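Long-range contact in enoyl-CoA hydratase (Mycobacterium thermoresistibile, PDB 3T3W), which probably hydrates the double bond of enoyl-CoA thioesters in lipid metabolism, as a member of the crotonase family: residues F[147-152]-F[185-190]. Numbering follows the deposited sequence.
Sequences DALFSD and AMTAEE
In the small mixed sheet of the crotonase fold, Phe150 on strand 149-151 and Met186 on the short edge strand 186-187 form an antiparallel hydrogen-bonded pair. Phe150 N donates to Met186 O at 2.9 Å and Met186 N returns a bond to Phe150 O at 2.8 Å. A CA-H...O contact from Leu149 CA to Met186 O (3.4 Å) adds to this ladder. Phe150 and Met186 point to one face. The Met186 chain bends at its last torsion (chi3 -74°), bringing CE to 4.2 Å from Phe150 CB, while the Phe150 ring turns its edge to Met186 O and Ala188 CA; Val191 touches both side chains. On the other face Leu149 CD2 rests 4.1 Å from Thr187 CG2 and also meets Ala185 CB. Pairing then gives way to helix 188-194: Ala188 N makes a weak, bent bond to Ala148 O, and Thr187 becomes the N-cap, its OG1 accepting from Glu190 N at 3.1 Å. Strand 127-129 is bonded in parallel along the other edge of 149-151, and the outer strand 186-187 leads directly through its N-cap residue into helix 188-194, a strand-to-helix junction in the smaller sheet of a crotonase-type fold.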
ATOM      1  N   ASP F 147      -0.769  37.781   3.453  1.00 15.51           N
ATOM      2  CA  ASP F 147      -2.105  37.977   4.002  1.00 17.25           C
ATOM      3  C   ASP F 147      -3.063  36.784   3.845  1.00 15.75           C
ATOM      4  O   ASP F 147      -4.207  36.845   4.294  1.00 15.72           O
ATOM      5  CB  ASP F 147      -2.713  39.337   3.383  1.00 20.52           C
ATOM      6  CG  ASP F 147      -3.476  39.189   1.973  1.00 23.53           C
ATOM      7  OD1 ASP F 147      -4.245  40.145   1.635  1.00 26.90           O
ATOM      8  OD2 ASP F 147      -3.379  38.244   1.162  1.00 19.39           O
ATOM      9  N   ALA F 148      -2.615  35.708   3.220  1.00 13.16           N
ATOM     10  CA  ALA F 148      -3.504  34.585   2.887  1.00 12.79           C
ATOM     11  C   ALA F 148      -3.849  33.838   4.170  1.00 12.30           C
ATOM     12  O   ALA F 148      -3.047  33.748   5.091  1.00 11.21           O
ATOM     13  CB  ALA F 148      -2.845  33.613   1.928  1.00 12.33           C
ATOM     14  N   LEU F 149      -5.096  33.384   4.229  1.00 11.67           N
ATOM     15  CA  LEU F 149      -5.613  32.639   5.370  1.00 11.03           C
ATOM     16  C   LEU F 149      -6.302  31.403   4.835  1.00 10.44           C
ATOM     17  O   LEU F 149      -7.214  31.524   4.044  1.00 10.53           O
ATOM     18  CB  LEU F 149      -6.595  33.500   6.169  1.00 11.25           C
ATOM     19  CG  LEU F 149      -5.898  34.581   7.003  1.00 11.57           C
ATOM     20  CD1 LEU F 149      -6.930  35.513   7.632  1.00 13.31           C
ATOM     21  CD2 LEU F 149      -5.093  33.976   8.128  1.00 12.59           C
ATOM     22  N   PHE F 150      -5.842  30.237   5.264  1.00  9.78           N
ATOM     23  CA  PHE F 150      -6.332  28.949   4.779  1.00  9.40           C
ATOM     24  C   PHE F 150      -7.107  28.259   5.872  1.00  9.32           C
ATOM     25  O   PHE F 150      -6.636  28.175   7.009  1.00  9.56           O
ATOM     26  CB  PHE F 150      -5.173  28.036   4.380  1.00  9.15           C
ATOM     27  CG  PHE F 150      -4.377  28.518   3.206  1.00  9.50           C
ATOM     28  CD1 PHE F 150      -4.701  28.139   1.914  1.00  9.57           C
ATOM     29  CD2 PHE F 150      -3.290  29.347   3.385  1.00 10.13           C
ATOM     30  CE1 PHE F 150      -3.928  28.538   0.834  1.00  9.91           C
ATOM     31  CE2 PHE F 150      -2.515  29.764   2.291  1.00 10.41           C
ATOM     32  CZ  PHE F 150      -2.849  29.383   1.006  1.00  9.70           C
ATOM     33  N   SER F 151      -8.285  27.714   5.541  1.00  9.29           N
ATOM     34  CA  SER F 151      -9.093  27.040   6.571  1.00  8.98           C
ATOM     35  C   SER F 151     -10.044  26.033   5.932  1.00  8.57           C
ATOM     36  O   SER F 151     -10.307  26.115   4.733  1.00  8.42           O
ATOM     37  CB  SER F 151      -9.884  28.089   7.411  1.00  9.85           C
ATOM     38  OG  SER F 151     -10.886  28.724   6.604  1.00  9.94           O
ATOM     39  N   ASP F 152     -10.522  25.094   6.742  1.00  8.49           N
ATOM     40  CA  ASP F 152     -11.628  24.239   6.348  1.00  8.40           C
ATOM     41  C   ASP F 152     -12.520  24.000   7.553  1.00  8.89           C
ATOM     42  O   ASP F 152     -12.358  22.981   8.213  1.00  8.73           O
ATOM     43  CB  ASP F 152     -11.141  22.925   5.767  1.00  7.95           C
ATOM     44  CG  ASP F 152     -12.265  22.059   5.263  1.00  8.03           C
ATOM     45  OD1 ASP F 152     -13.447  22.552   5.260  1.00  8.16           O
ATOM     46  OD2 ASP F 152     -11.971  20.879   4.935  1.00  7.90           O
ATOM     47  N   ALA F 185      -8.170  29.156  11.203  1.00 11.26           N
ATOM     48  CA  ALA F 185      -7.418  29.513   9.995  1.00 11.37           C
ATOM     49  C   ALA F 185      -5.927  29.372  10.276  1.00 11.18           C
ATOM     50  O   ALA F 185      -5.511  29.457  11.434  1.00 11.85           O
ATOM     51  CB  ALA F 185      -7.756  30.942   9.588  1.00 11.78           C
ATOM     52  N   MET F 186      -5.157  29.120   9.227  1.00 10.53           N
ATOM     53  CA  MET F 186      -3.705  29.138   9.214  1.00 10.71           C
ATOM     54  C   MET F 186      -3.183  30.270   8.328  1.00 11.18           C
ATOM     55  O   MET F 186      -3.674  30.492   7.212  1.00 10.56           O
ATOM     56  CB  MET F 186      -3.189  27.819   8.627  1.00 10.99           C
ATOM     57  CG  MET F 186      -3.657  26.593   9.431  1.00 11.43           C
ATOM     58  SD  MET F 186      -3.195  25.055   8.578  1.00 13.28           S
ATOM     59  CE  MET F 186      -4.369  25.055   7.272  1.00 12.89           C
ATOM     60  N   THR F 187      -2.201  30.993   8.823  1.00 11.29           N
ATOM     61  CA  THR F 187      -1.525  31.995   8.005  1.00 11.81           C
ATOM     62  C   THR F 187      -0.663  31.333   6.926  1.00 11.34           C
ATOM     63  O   THR F 187      -0.322  30.149   6.987  1.00 10.74           O
ATOM     64  CB  THR F 187      -0.603  32.885   8.832  1.00 12.63           C
ATOM     65  OG1 THR F 187       0.449  32.078   9.364  1.00 12.86           O
ATOM     66  CG2 THR F 187      -1.381  33.635   9.918  1.00 13.37           C
ATOM     67  N   ALA F 188      -0.331  32.126   5.919  1.00 11.62           N
ATOM     68  CA  ALA F 188       0.585  31.718   4.852  1.00 11.74           C
ATOM     69  C   ALA F 188       1.891  31.189   5.427  1.00 12.39           C
ATOM     70  O   ALA F 188       2.408  30.174   4.960  1.00 11.60           O
ATOM     71  CB  ALA F 188       0.816  32.896   3.884  1.00 11.07           C
ATOM     72  N   GLU F 189       2.419  31.858   6.453  1.00 13.87           N
ATOM     73  CA  GLU F 189       3.694  31.432   7.050  1.00 15.85           C
ATOM     74  C   GLU F 189       3.523  30.058   7.678  1.00 14.40           C
ATOM     75  O   GLU F 189       4.367  29.176   7.499  1.00 13.46           O
ATOM     76  CB  GLU F 189       4.200  32.487   8.058  1.00 20.58           C
ATOM     77  CG  GLU F 189       5.342  32.055   8.959  1.00 25.35           C
ATOM     78  CD  GLU F 189       5.669  33.063  10.083  1.00 31.78           C
ATOM     79  OE1 GLU F 189       4.763  33.490  10.840  1.00 38.31           O
ATOM     80  OE2 GLU F 189       6.851  33.421  10.228  1.00 37.14           O
ATOM     81  N   GLU F 190       2.408  29.842   8.356  1.00 13.63           N
ATOM     82  CA  GLU F 190       2.157  28.530   8.969  1.00 13.63           C
ATOM     83  C   GLU F 190       2.087  27.403   7.952  1.00 13.03           C
ATOM     84  O   GLU F 190       2.684  26.345   8.157  1.00 13.01           O
ATOM     85  CB  GLU F 190       0.895  28.560   9.868  1.00 14.00           C
ATOM     86  CG  GLU F 190       0.661  27.211  10.521  1.00 14.78           C
ATOM     87  CD  GLU F 190      -0.558  27.164  11.433  1.00 15.81           C
ATOM     88  OE1 GLU F 190      -1.258  28.188  11.581  1.00 14.95           O
ATOM     89  OE2 GLU F 190      -0.757  26.090  12.055  1.00 17.43           O
TER